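Long-range contacts in phosphonomutase (Burkholderia cenocepacia J2315, PDB 4MG4), which is a phosphonomutase that folds as a TIM barrel of eight parallel strands surrounded by helices: residues T161-K166 with D178-R183; D135-R140 with R185-A190; S54-A59 with Y244-A249; V48-G53 with L87-D92; L205-T210 with L231-V236. All coordinates share one frame; numbering follows the deposited sequence.

Interaction 1: residues T161-K166 with D178-R183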
# COMPACT_ATOMS: atom_id res chain seq x y z
N THR A 161 -14.78 0.56 22.56
CA THR A 161 -15.08 -0.51 23.51
C THR A 161 -15.41 -1.78 22.76
O THR A 161 -16.14 -1.73 21.75
CB THR A 161 -16.19 -0.18 24.54
OG1 THR A 161 -16.29 -1.26 25.45
CG2 THR A 161 -17.54 0.09 23.93
N ASP A 162 -14.83 -2.89 23.21
CA ASP A 162 -15.06 -4.16 22.55
C ASP A 162 -16.16 -5.02 23.14
O ASP A 162 -16.24 -6.21 22.80
CB ASP A 162 -13.74 -4.90 22.47
CG ASP A 162 -12.82 -4.35 21.40
OD1 ASP A 162 -13.25 -3.65 20.46
OD2 ASP A 162 -11.62 -4.65 21.48
N VAL A 163 -17.03 -4.46 23.97
CA VAL A 163 -18.11 -5.24 24.61
C VAL A 163 -18.87 -6.05 23.59
O VAL A 163 -19.13 -7.26 23.80
CB VAL A 163 -19.07 -4.35 25.42
CG1 VAL A 163 -20.31 -5.13 25.92
CG2 VAL A 163 -18.33 -3.78 26.61
N PHE A 164 -19.32 -5.40 22.52
CA PHE A 164 -20.16 -6.09 21.52
C PHE A 164 -19.28 -6.87 20.56
O PHE A 164 -19.67 -7.93 20.08
CB PHE A 164 -21.08 -5.11 20.77
CG PHE A 164 -22.33 -4.75 21.52
CD1 PHE A 164 -23.43 -5.56 21.52
CD2 PHE A 164 -22.39 -3.61 22.22
CE1 PHE A 164 -24.57 -5.19 22.23
CE2 PHE A 164 -23.54 -3.20 22.89
CZ PHE A 164 -24.63 -4.02 22.91
N PHE A 165 -18.10 -6.34 20.28
CA PHE A 165 -17.21 -6.83 19.25
C PHE A 165 -16.76 -8.27 19.59
O PHE A 165 -16.68 -9.13 18.70
CB PHE A 165 -15.96 -5.92 19.17
CG PHE A 165 -14.99 -6.33 18.08
CD1 PHE A 165 -15.37 -6.15 16.76
CD2 PHE A 165 -13.76 -6.89 18.38
CE1 PHE A 165 -14.52 -6.54 15.74
CE2 PHE A 165 -12.91 -7.29 17.35
CZ PHE A 165 -13.30 -7.10 16.05
N LYS A 166 -16.58 -8.53 20.89
CA LYS A 166 -16.07 -9.82 21.37
C LYS A 166 -17.22 -10.82 21.64
O LYS A 166 -16.96 -12.01 21.89
CB LYS A 166 -15.26 -9.59 22.64
CG LYS A 166 -14.29 -10.67 23.07
CD LYS A 166 -13.53 -10.16 24.29
CE LYS A 166 -14.45 -9.95 25.49
NZ LYS A 166 -14.99 -11.24 25.99
N ASP A 178 -26.07 -2.19 28.50
CA ASP A 178 -25.85 -1.53 29.77
C ASP A 178 -24.37 -1.52 30.14
O ASP A 178 -23.88 -0.51 30.69
CB ASP A 178 -26.68 -2.19 30.87
CG ASP A 178 -28.15 -1.91 30.72
OD1 ASP A 178 -28.54 -0.93 30.04
OD2 ASP A 178 -28.94 -2.70 31.32
N ALA A 179 -23.66 -2.60 29.86
CA ALA A 179 -22.22 -2.66 30.14
C ALA A 179 -21.47 -1.66 29.27
O ALA A 179 -20.49 -1.04 29.71
CB ALA A 179 -21.68 -4.04 29.88
N THR A 180 -21.91 -1.57 28.02
CA THR A 180 -21.34 -0.61 27.07
C THR A 180 -21.53 0.83 27.58
O THR A 180 -20.55 1.62 27.59
CB THR A 180 -21.92 -0.82 25.66
OG1 THR A 180 -21.56 -2.13 25.25
CG2 THR A 180 -21.39 0.23 24.68
N LEU A 181 -22.73 1.16 28.01
CA LEU A 181 -23.02 2.49 28.55
C LEU A 181 -22.25 2.79 29.86
O LEU A 181 -21.79 3.91 30.03
CB LEU A 181 -24.54 2.69 28.74
CG LEU A 181 -25.30 2.91 27.43
CD1 LEU A 181 -26.77 2.68 27.70
CD2 LEU A 181 -25.07 4.27 26.80
N ALA A 182 -22.06 1.81 30.73
CA ALA A 182 -21.26 2.03 31.94
C ALA A 182 -19.81 2.35 31.56
O ALA A 182 -19.19 3.23 32.15
CB ALA A 182 -21.32 0.83 32.86
N ARG A 183 -19.28 1.63 30.56
CA ARG A 183 -17.94 1.96 30.06
C ARG A 183 -17.91 3.35 29.44
O ARG A 183 -16.98 4.13 29.72
CB ARG A 183 -17.43 0.90 29.10
CG ARG A 183 -16.97 -0.32 29.84
CD ARG A 183 -16.52 -1.43 28.90
NE ARG A 183 -16.17 -2.63 29.68
CZ ARG A 183 -14.97 -2.90 30.20
NH1 ARG A 183 -13.94 -2.12 30.04
NH2 ARG A 183 -14.80 -4.04 30.89

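Interaction 2: residues D135-R140 with R185-A190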
# COMPACT_ATOMS: atom_id res chain seq x y z
N ASP A 135 -12.03 0.70 34.95
CA ASP A 135 -11.20 1.79 35.44
C ASP A 135 -9.75 1.73 34.97
O ASP A 135 -9.09 2.77 34.84
CB ASP A 135 -11.35 1.94 36.96
CG ASP A 135 -12.79 2.35 37.33
OD1 ASP A 135 -13.24 3.35 36.72
OD2 ASP A 135 -13.48 1.64 38.12
N GLU A 136 -9.26 0.53 34.65
CA GLU A 136 -7.93 0.41 34.01
C GLU A 136 -7.97 1.01 32.62
O GLU A 136 -7.11 1.78 32.23
CB GLU A 136 -7.50 -1.06 33.94
CG GLU A 136 -6.00 -1.20 33.74
CD GLU A 136 -5.57 -2.53 33.15
OE1 GLU A 136 -5.76 -3.54 33.86
OE2 GLU A 136 -5.05 -2.51 31.98
N ALA A 137 -9.04 0.72 31.90
CA ALA A 137 -9.26 1.28 30.55
C ALA A 137 -9.41 2.80 30.62
O ALA A 137 -8.86 3.52 29.83
CB ALA A 137 -10.47 0.66 29.88
N ALA A 138 -10.16 3.28 31.58
CA ALA A 138 -10.36 4.72 31.77
C ALA A 138 -9.09 5.43 32.14
O ALA A 138 -8.86 6.53 31.69
CB ALA A 138 -11.45 4.99 32.81
N ALA A 139 -8.21 4.78 32.92
CA ALA A 139 -6.96 5.39 33.27
C ALA A 139 -6.04 5.63 32.06
O ALA A 139 -5.29 6.64 32.03
CB ALA A 139 -6.23 4.53 34.33
N ARG A 140 -6.11 4.72 31.09
CA ARG A 140 -5.33 4.86 29.82
C ARG A 140 -5.92 6.05 29.03
O ARG A 140 -5.18 6.89 28.51
CB ARG A 140 -5.33 3.55 29.08
CG ARG A 140 -4.70 2.41 29.88
CD ARG A 140 -5.00 1.03 29.35
NE ARG A 140 -4.31 0.76 28.12
CZ ARG A 140 -3.05 0.34 28.02
NH1 ARG A 140 -2.28 0.18 29.10
NH2 ARG A 140 -2.55 0.09 26.80
N ARG A 185 -19.73 5.96 30.10
CA ARG A 185 -19.72 6.99 31.15
C ARG A 185 -18.35 7.14 31.82
O ARG A 185 -17.90 8.28 32.08
CB ARG A 185 -20.83 6.73 32.18
CG ARG A 185 -22.24 6.91 31.66
CD ARG A 185 -23.29 6.84 32.76
NE ARG A 185 -23.37 5.54 33.38
CZ ARG A 185 -24.09 4.51 32.96
NH1 ARG A 185 -24.89 4.60 31.91
NH2 ARG A 185 -24.05 3.37 33.65
N ALA A 186 -17.70 6.04 32.10
CA ALA A 186 -16.37 6.09 32.70
C ALA A 186 -15.37 6.72 31.73
O ALA A 186 -14.53 7.51 32.12
CB ALA A 186 -15.90 4.69 33.10
N TYR A 187 -15.45 6.31 30.47
CA TYR A 187 -14.53 6.84 29.47
C TYR A 187 -14.74 8.33 29.18
O TYR A 187 -13.76 9.07 29.07
CB TYR A 187 -14.62 6.02 28.15
CG TYR A 187 -14.31 4.56 28.30
CD1 TYR A 187 -13.80 4.01 29.46
CD2 TYR A 187 -14.51 3.69 27.23
CE1 TYR A 187 -13.56 2.63 29.58
CE2 TYR A 187 -14.27 2.35 27.34
CZ TYR A 187 -13.78 1.79 28.51
OH TYR A 187 -13.57 0.42 28.61
N ALA A 188 -15.99 8.78 29.13
CA ALA A 188 -16.27 10.19 29.04
C ALA A 188 -15.71 10.99 30.23
O ALA A 188 -15.10 12.01 30.05
CB ALA A 188 -17.76 10.40 28.95
N ALA A 189 -15.91 10.46 31.42
CA ALA A 189 -15.42 11.15 32.60
C ALA A 189 -13.90 11.27 32.59
O ALA A 189 -13.36 12.25 33.06
CB ALA A 189 -15.92 10.49 33.86
N ALA A 190 -13.21 10.28 32.04
CA ALA A 190 -11.76 10.25 31.91
C ALA A 190 -11.21 11.14 30.79
O ALA A 190 -10.00 11.37 30.72
CB ALA A 190 -11.29 8.82 31.67

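Interaction 3: residues S54-A59 with Y244-A249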
# COMPACT_ATOMS: atom_id res chain seq x y z
N SER A 54 -5.67 0.07 11.78
CA SER A 54 -4.52 -0.72 12.17
C SER A 54 -4.43 -1.98 11.33
O SER A 54 -3.30 -2.37 10.96
CB SER A 54 -4.51 -1.04 13.65
OG SER A 54 -5.47 -2.01 14.04
N TRP A 55 -5.57 -2.60 11.03
CA TRP A 55 -5.53 -3.87 10.28
C TRP A 55 -4.97 -3.66 8.88
O TRP A 55 -4.06 -4.40 8.44
CB TRP A 55 -6.95 -4.47 10.18
CG TRP A 55 -6.95 -5.90 9.77
CD1 TRP A 55 -6.97 -6.98 10.60
CD2 TRP A 55 -6.87 -6.41 8.43
NE1 TRP A 55 -6.92 -8.15 9.86
CE2 TRP A 55 -6.87 -7.82 8.53
CE3 TRP A 55 -6.82 -5.82 7.18
CZ2 TRP A 55 -6.83 -8.64 7.41
CZ3 TRP A 55 -6.78 -6.63 6.07
CH2 TRP A 55 -6.78 -8.02 6.19
N SER A 56 -5.51 -2.66 8.19
CA SER A 56 -5.06 -2.25 6.84
C SER A 56 -3.58 -1.87 6.77
O SER A 56 -2.85 -2.27 5.85
CB SER A 56 -5.91 -1.04 6.35
OG SER A 56 -7.27 -1.40 6.14
N VAL A 57 -3.13 -1.04 7.71
CA VAL A 57 -1.73 -0.66 7.76
C VAL A 57 -0.83 -1.86 8.00
O VAL A 57 0.20 -1.99 7.36
CB VAL A 57 -1.44 0.42 8.82
CG1 VAL A 57 0.05 0.62 8.96
CG2 VAL A 57 -2.11 1.73 8.43
N ALA A 58 -1.22 -2.75 8.92
CA ALA A 58 -0.43 -3.94 9.16
C ALA A 58 -0.38 -4.84 7.94
O ALA A 58 0.69 -5.29 7.55
CB ALA A 58 -0.99 -4.72 10.33
N ALA A 59 -1.52 -5.08 7.32
CA ALA A 59 -1.57 -5.92 6.13
C ALA A 59 -0.70 -5.38 4.98
O ALA A 59 0.11 -6.11 4.40
CB ALA A 59 -3.00 -6.07 5.67
N TYR A 244 -12.52 -2.73 5.03
CA TYR A 244 -13.23 -2.86 3.75
C TYR A 244 -12.59 -2.16 2.53
O TYR A 244 -12.45 -2.81 1.48
CB TYR A 244 -14.67 -2.39 3.95
CG TYR A 244 -15.52 -2.41 2.69
CD1 TYR A 244 -16.08 -3.59 2.26
CD2 TYR A 244 -15.82 -1.26 2.02
CE1 TYR A 244 -16.88 -3.64 1.14
CE2 TYR A 244 -16.63 -1.29 0.89
CZ TYR A 244 -17.15 -2.48 0.46
OH TYR A 244 -17.99 -2.51 -0.65
N PRO A 245 -12.16 -0.87 2.66
CA PRO A 245 -11.56 -0.24 1.52
C PRO A 245 -10.31 -1.00 1.00
O PRO A 245 -10.18 -1.28 -0.21
CB PRO A 245 -11.21 1.16 2.03
CG PRO A 245 -12.22 1.42 3.12
CD PRO A 245 -12.39 0.09 3.77
N TYR A 246 -9.42 -1.33 1.94
CA TYR A 246 -8.20 -2.05 1.57
C TYR A 246 -8.52 -3.38 0.90
O TYR A 246 -7.92 -3.72 -0.17
CB TYR A 246 -7.36 -2.29 2.81
CG TYR A 246 -6.09 -3.09 2.57
CD1 TYR A 246 -4.94 -2.50 2.08
CD2 TYR A 246 -6.06 -4.46 2.86
CE1 TYR A 246 -3.79 -3.24 1.85
CE2 TYR A 246 -4.93 -5.20 2.61
CZ TYR A 246 -3.78 -4.58 2.12
OH TYR A 246 -2.61 -5.33 1.92
N LEU A 247 -9.46 -4.12 1.50
CA LEU A 247 -9.89 -5.42 0.97
C LEU A 247 -10.53 -5.35 -0.38
O LEU A 247 -10.28 -6.25 -1.23
CB LEU A 247 -10.79 -6.15 1.96
CG LEU A 247 -10.08 -6.51 3.27
CD1 LEU A 247 -11.08 -7.11 4.25
CD2 LEU A 247 -8.90 -7.45 3.04
N GLN A 248 -11.31 -4.30 -0.65
CA GLN A 248 -11.84 -4.12 -2.00
C GLN A 248 -10.75 -3.83 -3.03
O GLN A 248 -10.77 -4.39 -4.17
CB GLN A 248 -12.89 -3.00 -2.01
CG GLN A 248 -14.12 -3.40 -1.21
CD GLN A 248 -14.81 -4.59 -1.82
OE1 GLN A 248 -14.89 -5.67 -1.23
NE2 GLN A 248 -15.27 -4.43 -3.05
N ALA A 249 -9.83 -2.94 -2.69
CA ALA A 249 -8.68 -2.62 -3.57
C ALA A 249 -7.89 -3.91 -3.88
O ALA A 249 -7.49 -4.15 -5.05
CB ALA A 249 -7.78 -1.58 -2.92
O HOH W 1 -8.99 0.11 4.52

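Interaction 4: residues V48-G53 with L87-D92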
# COMPACT_ATOMS: atom_id res chain seq x y z
N VAL A 48 -13.85 14.12 3.69
CA VAL A 48 -13.70 15.33 4.52
C VAL A 48 -12.66 15.18 5.65
O VAL A 48 -12.22 16.15 6.24
CB VAL A 48 -15.06 15.77 5.08
CG1 VAL A 48 -15.96 16.19 3.92
CG2 VAL A 48 -15.74 14.67 5.86
N ALA A 49 -12.27 13.94 5.89
CA ALA A 49 -11.23 13.62 6.83
C ALA A 49 -10.72 12.24 6.45
O ALA A 49 -11.42 11.51 5.74
CB ALA A 49 -11.79 13.60 8.22
N LEU A 50 -9.55 11.87 6.95
CA LEU A 50 -8.98 10.53 6.79
C LEU A 50 -8.76 9.83 8.14
O LEU A 50 -8.44 10.48 9.15
CB LEU A 50 -7.62 10.60 6.12
CG LEU A 50 -7.65 11.32 4.73
CD1 LEU A 50 -6.22 11.40 4.26
CD2 LEU A 50 -8.58 10.70 3.71
N ALA A 51 -8.86 8.50 8.10
CA ALA A 51 -8.52 7.69 9.23
C ALA A 51 -7.49 6.66 8.81
O ALA A 51 -7.51 6.21 7.65
CB ALA A 51 -9.74 6.95 9.76
N THR A 52 -6.62 6.25 9.71
CA THR A 52 -5.90 5.03 9.46
C THR A 52 -6.62 3.90 10.16
O THR A 52 -7.31 4.10 11.20
CB THR A 52 -4.47 5.11 9.92
OG1 THR A 52 -4.43 5.10 11.36
CG2 THR A 52 -3.83 6.40 9.43
N GLY A 53 -6.42 2.69 9.64
CA GLY A 53 -6.92 1.52 10.31
C GLY A 53 -5.73 0.61 10.59
O GLY A 53 -4.93 0.34 9.71
N LEU A 87 -6.19 17.28 4.68
CA LEU A 87 -7.30 16.86 5.52
C LEU A 87 -6.88 16.52 6.94
O LEU A 87 -5.73 16.11 7.20
CB LEU A 87 -8.05 15.66 4.94
CG LEU A 87 -8.69 15.79 3.52
CD1 LEU A 87 -9.33 14.50 3.09
CD2 LEU A 87 -9.75 16.91 3.59
N PRO A 88 -7.79 16.69 7.89
CA PRO A 88 -7.55 16.14 9.22
C PRO A 88 -7.42 14.62 9.19
O PRO A 88 -8.21 13.97 8.50
CB PRO A 88 -8.82 16.52 10.02
CG PRO A 88 -9.54 17.50 9.16
CD PRO A 88 -9.17 17.19 7.77
N VAL A 89 -6.44 14.10 9.95
CA VAL A 89 -6.15 12.67 9.97
C VAL A 89 -6.28 12.17 11.39
O VAL A 89 -5.61 12.73 12.30
CB VAL A 89 -4.72 12.34 9.46
CG1 VAL A 89 -4.42 10.85 9.60
CG2 VAL A 89 -4.59 12.80 8.01
N THR A 90 -7.05 11.10 11.58
CA THR A 90 -7.12 10.39 12.87
C THR A 90 -6.44 9.06 12.74
O THR A 90 -6.50 8.42 11.64
CB THR A 90 -8.58 10.26 13.33
OG1 THR A 90 -8.62 9.72 14.67
CG2 THR A 90 -9.44 9.50 12.35
N VAL A 91 -5.82 8.60 13.84
CA VAL A 91 -5.01 7.39 13.79
C VAL A 91 -5.54 6.32 14.72
O VAL A 91 -5.79 6.56 15.90
CB VAL A 91 -3.53 7.70 14.07
CG1 VAL A 91 -3.30 8.30 15.44
CG2 VAL A 91 -2.70 6.43 14.00
N ASP A 92 -5.62 5.09 14.22
CA ASP A 92 -5.94 3.93 15.04
C ASP A 92 -4.73 3.52 15.83
O ASP A 92 -3.74 3.02 15.26
CB ASP A 92 -6.46 2.80 14.16
CG ASP A 92 -6.87 1.55 14.94
OD1 ASP A 92 -6.83 1.52 16.17
OD2 ASP A 92 -7.29 0.59 14.21
O HOH W 2 -3.23 2.83 12.28

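Interaction 5: residues L205-T210 with L231-V236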
# COMPACT_ATOMS: atom_id res chain seq x y z
N LEU A 205 -30.86 -1.61 19.59
CA LEU A 205 -29.74 -1.33 20.49
C LEU A 205 -28.98 -0.06 20.12
O LEU A 205 -28.56 0.68 21.02
CB LEU A 205 -28.82 -2.53 20.60
CG LEU A 205 -29.42 -3.80 21.25
CD1 LEU A 205 -28.39 -4.92 21.16
CD2 LEU A 205 -29.95 -3.67 22.66
N ILE A 206 -28.80 0.20 18.83
CA ILE A 206 -28.08 1.42 18.38
C ILE A 206 -28.90 2.63 18.82
O ILE A 206 -28.34 3.59 19.35
CB ILE A 206 -27.80 1.43 16.88
CG1 ILE A 206 -26.80 0.36 16.48
CG2 ILE A 206 -27.27 2.83 16.47
CD1 ILE A 206 -26.80 0.08 15.01
N ARG A 207 -30.23 2.58 18.66
CA ARG A 207 -31.08 3.70 19.09
C ARG A 207 -30.94 3.97 20.58
O ARG A 207 -30.86 5.12 21.03
CB ARG A 207 -32.54 3.41 18.77
CG ARG A 207 -32.87 3.47 17.28
CD ARG A 207 -34.39 3.29 17.16
NE ARG A 207 -34.82 3.13 15.78
CZ ARG A 207 -35.03 4.09 14.88
NH1 ARG A 207 -34.71 5.36 15.16
NH2 ARG A 207 -35.42 3.78 13.68
N ALA A 208 -30.96 2.89 21.36
CA ALA A 208 -30.83 3.01 22.80
C ALA A 208 -29.49 3.59 23.22
O ALA A 208 -29.40 4.42 24.13
CB ALA A 208 -31.04 1.66 23.49
N LEU A 209 -28.47 3.17 22.48
CA LEU A 209 -27.11 3.68 22.69
C LEU A 209 -26.98 5.15 22.42
O LEU A 209 -26.40 5.87 23.21
CB LEU A 209 -26.15 2.89 21.80
CG LEU A 209 -24.69 3.26 21.94
CD1 LEU A 209 -24.13 3.09 23.33
CD2 LEU A 209 -23.88 2.47 20.90
N THR A 210 -27.45 5.59 21.26
CA THR A 210 -27.32 6.99 20.91
C THR A 210 -28.20 7.88 21.84
O THR A 210 -27.80 9.01 22.14
CB THR A 210 -27.69 7.26 19.44
OG1 THR A 210 -29.07 6.96 19.22
CG2 THR A 210 -26.81 6.48 18.44
N LEU A 231 -28.50 4.28 9.78
CA LEU A 231 -27.63 4.67 10.92
C LEU A 231 -27.76 6.15 11.32
O LEU A 231 -27.90 6.50 12.53
CB LEU A 231 -26.19 4.30 10.60
CG LEU A 231 -25.93 2.81 10.50
CD1 LEU A 231 -24.48 2.58 10.08
CD2 LEU A 231 -26.24 2.08 11.80
N ALA A 232 -27.76 7.05 10.34
CA ALA A 232 -27.96 8.47 10.58
C ALA A 232 -29.29 8.73 11.31
O ALA A 232 -29.35 9.47 12.27
CB ALA A 232 -27.95 9.28 9.27
N GLU A 233 -30.37 8.10 10.83
CA GLU A 233 -31.65 8.23 11.46
C GLU A 233 -31.71 7.70 12.89
O GLU A 233 -32.49 8.23 13.68
CB GLU A 233 -32.77 7.63 10.54
CG GLU A 233 -34.19 7.91 11.02
CD GLU A 233 -34.81 6.90 11.99
OE1 GLU A 233 -34.62 5.67 11.83
OE2 GLU A 233 -35.45 7.32 12.93
N TYR A 234 -30.87 6.71 13.25
CA TYR A 234 -30.77 6.22 14.61
C TYR A 234 -30.05 7.19 15.52
O TYR A 234 -30.07 6.99 16.73
CB TYR A 234 -30.02 4.87 14.71
CG TYR A 234 -30.53 3.74 13.85
CD1 TYR A 234 -31.86 3.71 13.39
CD2 TYR A 234 -29.68 2.73 13.43
CE1 TYR A 234 -32.30 2.67 12.56
CE2 TYR A 234 -30.11 1.70 12.61
CZ TYR A 234 -31.42 1.68 12.18
OH TYR A 234 -31.81 0.62 11.33
N GLY A 235 -29.39 8.18 14.96
CA GLY A 235 -28.70 9.23 15.75
C GLY A 235 -27.18 9.06 15.85
O GLY A 235 -26.54 9.71 16.66
N VAL A 236 -26.61 8.19 15.01
CA VAL A 236 -25.15 7.97 15.00
C VAL A 236 -24.44 9.22 14.49
O VAL A 236 -25.00 9.93 13.67
CB VAL A 236 -24.88 6.75 14.12
CG1 VAL A 236 -23.50 6.58 13.68
CG2 VAL A 236 -25.44 5.50 14.82

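Interaction 1: residues T161-K166 with D178-R183
Thr180 sets its hydroxyl against two residues of the facing loop, Val163 and Phe164, and the contact is tightest here. OG1 of Thr180 lies 3.3 Å from CG1 of Val163. The same oxygen sits 3.3 Å from CE2 of Phe164, the two side chains meeting at about a right angle. Both are van der Waals approaches of oxygen to carbon; the hydrogen bond of this hydroxyl goes to the carbonyl of Leu176, one turn earlier. With OG1 beside the backbone N (chi1 -62°) the oxygen can reach that carbonyl, and CG2, anti to N, is turned to CG2 of Thr161 at 3.9 Å. Residues 161-166 begin the loop that leads from the C-terminal end of strand 156-160 to helix 174-190 on the outside of the TIM barrel. Phe164 is held further by an edge-to-face contact with His172 and by packing on Leu205. Toward the partly exposed Ala179 the fit is slacker: CG1 of Val163 comes no nearer than 4.3 Å to its CB. Arg183 is also partly exposed, yet its CD still packs on the loop, 3.7 Å from CG2 of Val163 and 3.5 Å from OG1 of Thr161, whose polar partner is Asp123; the guanidinium itself reaches the carbonyl of Arg132 and the hydroxyl of Tyr187.

Interaction 2: residues D135-R140 with R185-A190
Ala137 and Ala138 meet Tyr187 and its helical neighbours where two outer helices of the alpha/beta barrel, 134-150 and 174-190, pack against each other. Their short segments run in nearly the same direction, 28° apart, and the axes come within 8.7 Å, a spacing consistent with an interface made largely of alanine. Following the first helix, Ala137 comes first: its methyl CB lies 3.7 Å from CE1 of Tyr187 and 3.4 Å from the OH of that ring. The tyrosine leaves its helix with CG beside the backbone N (chi1 -59°), which carries the ring across to the other helix. Its hydroxyl is hydrogen-bonded to Asp123, so the buried polar end is satisfied while the ring carbons take the apolar packing. One residue on, Ala138 stands nearest to Tyr187 in backbone terms, the two CA atoms being 5.2 Å apart. Its CB touches three residues spread over about a turn of the second helix: Ala186, CD1 of Tyr187 at 4.2 Å, and Ala190. Methyl meets methyl at 4.0 Å between CB of Ala138 and CB of Ala190. Closer still, that CB of Ala190 rests 3.3 Å from the backbone O of Ala138.

Interaction 3: residues S54-A59 with Y244-A249
Trp55 presents the edge of its indole to Tyr246, and the two side chains cross at about a right angle. CZ3 of Trp55 is 3.9 Å from CD2 of Tyr246, an atom lying close to the indole plane. The same benzo corner also meets Leu247, whose CD2 is 3.8 Å from CZ3 of Trp55; again the side chains stand roughly perpendicular. Tyr246 is the centre of the contact. Because its CG lies opposite the backbone N (chi1 177°), the ring extends from helix 244-259 along the facing helix, touching first Ser56 near its base and then Ala59 near its end. At the base, OG of Ser56 is 3.4 Å from CB of Tyr246; farther out, CB of Ala59 is 3.7 Å from CE2 of Tyr246. The carbonyl O of Ser56 lies above one face, 4.2 Å from the ring plane of Tyr246 and offset toward its rim. Helices 54-60 and 244-259 follow the second and the eighth strand of the TIM barrel, 50-52 and 238-240, which strand 28-33 separates in the closed sheet. Helix 244-259 also faces the second subunit, where Pro245 packs on Leu253 and Tyr246 on Gly37 of that chain, consistent with the exchange of the eighth helix known in this superfamily. A single water ties the helices together by polar bonds: it accepts from the backbone N of Tyr246 at 3.0 Å, in the first turn of the helix, and is bonded to OG of Ser56 at 2.8 Å.

Interaction 4: residues V48-G53 with L87-D92
Leu50 to Thr52 pairs in parallel with Val89 to Asp92, the strand axes 4.7 Å apart and 17° from alignment. Leu50 bonds to this one strand through both its N and its O: the N donates to O of Pro88 at 2.9 Å, and the O accepts from N of Thr90. The N of Thr52 donates to O of Thr90. On the face carrying Ala51 and Thr90, CB of Ala51 is 3.6 Å from CG2 of Thr90, and Phe18 packs on Thr90. On the face of Leu50 and Val89, CD2 of Leu50 meets CD1 of Leu87 at 3.9 Å. These are consecutive, adjacent strands of the TIM barrel, the connection between them carrying helices 54-60 and 71-84. At their C-terminal ends Thr52, with OG1 held between its N and carbonyl carbon (chi1 72°), accepts from N of Asp92 at 3.1 Å. A water bonded to OG1 of Thr52 at 2.7 Å donates to O of Asp92. Here direct backbone-to-backbone bonds give way to the Thr52 hydroxyl, a water and the Asp92 carboxylate, which bonds N of Glu94 and N of Ser54 and ties the start of helix 54-60 to the neighbouring strand.

Interaction 5: residues L205-T210 with L231-V236
Arg207 grips Glu233 end-on with its two terminal nitrogens, one to each carboxylate oxygen. NH2 of Arg207 reaches OE1 of Glu233 at 2.8 Å through the syn lone pair of that oxygen. NH1 of Arg207 donates to OE2 of Glu233 at 3.1 Å in a nearly straight bond of 170°. The guanidinium and carboxylate planes are 53° apart, so the pair is twisted instead of coplanar. Tyr234 helps to fix the guanidinium: its CD1 lies 3.5 Å above the centre of one guanidinium face, while NH2 of Arg207 comes to the edge of the phenol ring. Deeper in, OG1 of Thr210 donates to O of Tyr234 at 2.7 Å, within the carbonyl plane. The torsion that brings it there puts OG1 between the backbone N and the carbonyl carbon (chi1 64°) and leaves CG2 of Thr210 against Gly235. Beneath these polar bonds lies the apolar layer: CG2 of Ile206 is 3.6 Å from CG2 of Val236, and CD1 of Ile206 is 3.8 Å from CD2 of Leu231. Leu231 and Val236 both touch Val219 of strand 217-220. The accepting carbonyl belongs to the end of helix 228-234, where Gly235 has positive phi, N of Val236 bonds back to O of Leu231 and N of Gly235 to O of Ala232: a Schellman motif, set against outer barrel helix 203-212.

How the interactions relate
Interaction 4 is the core contact, two barrel strands joined by backbone bonds, its centre about 9 Å from the centre of the chain, while interactions 2 and 5 join outer helices, with centres about 17 and 18 Å from it. Interactions 1 and 2 share helix 174-190, both buried and held across their segments by van der Waals packing, through threonine hydroxyl and methyl groups in interaction 1 and mainly alanine and tyrosine in interaction 2. Interaction 5 meets interaction 1 through Leu209 and Leu181, yet its partly exposed rim carries a salt bridge. Interaction 3, bridged by water and facing the second subunit, continues from interaction 4, since strand 50-52 leads into helix 54-60.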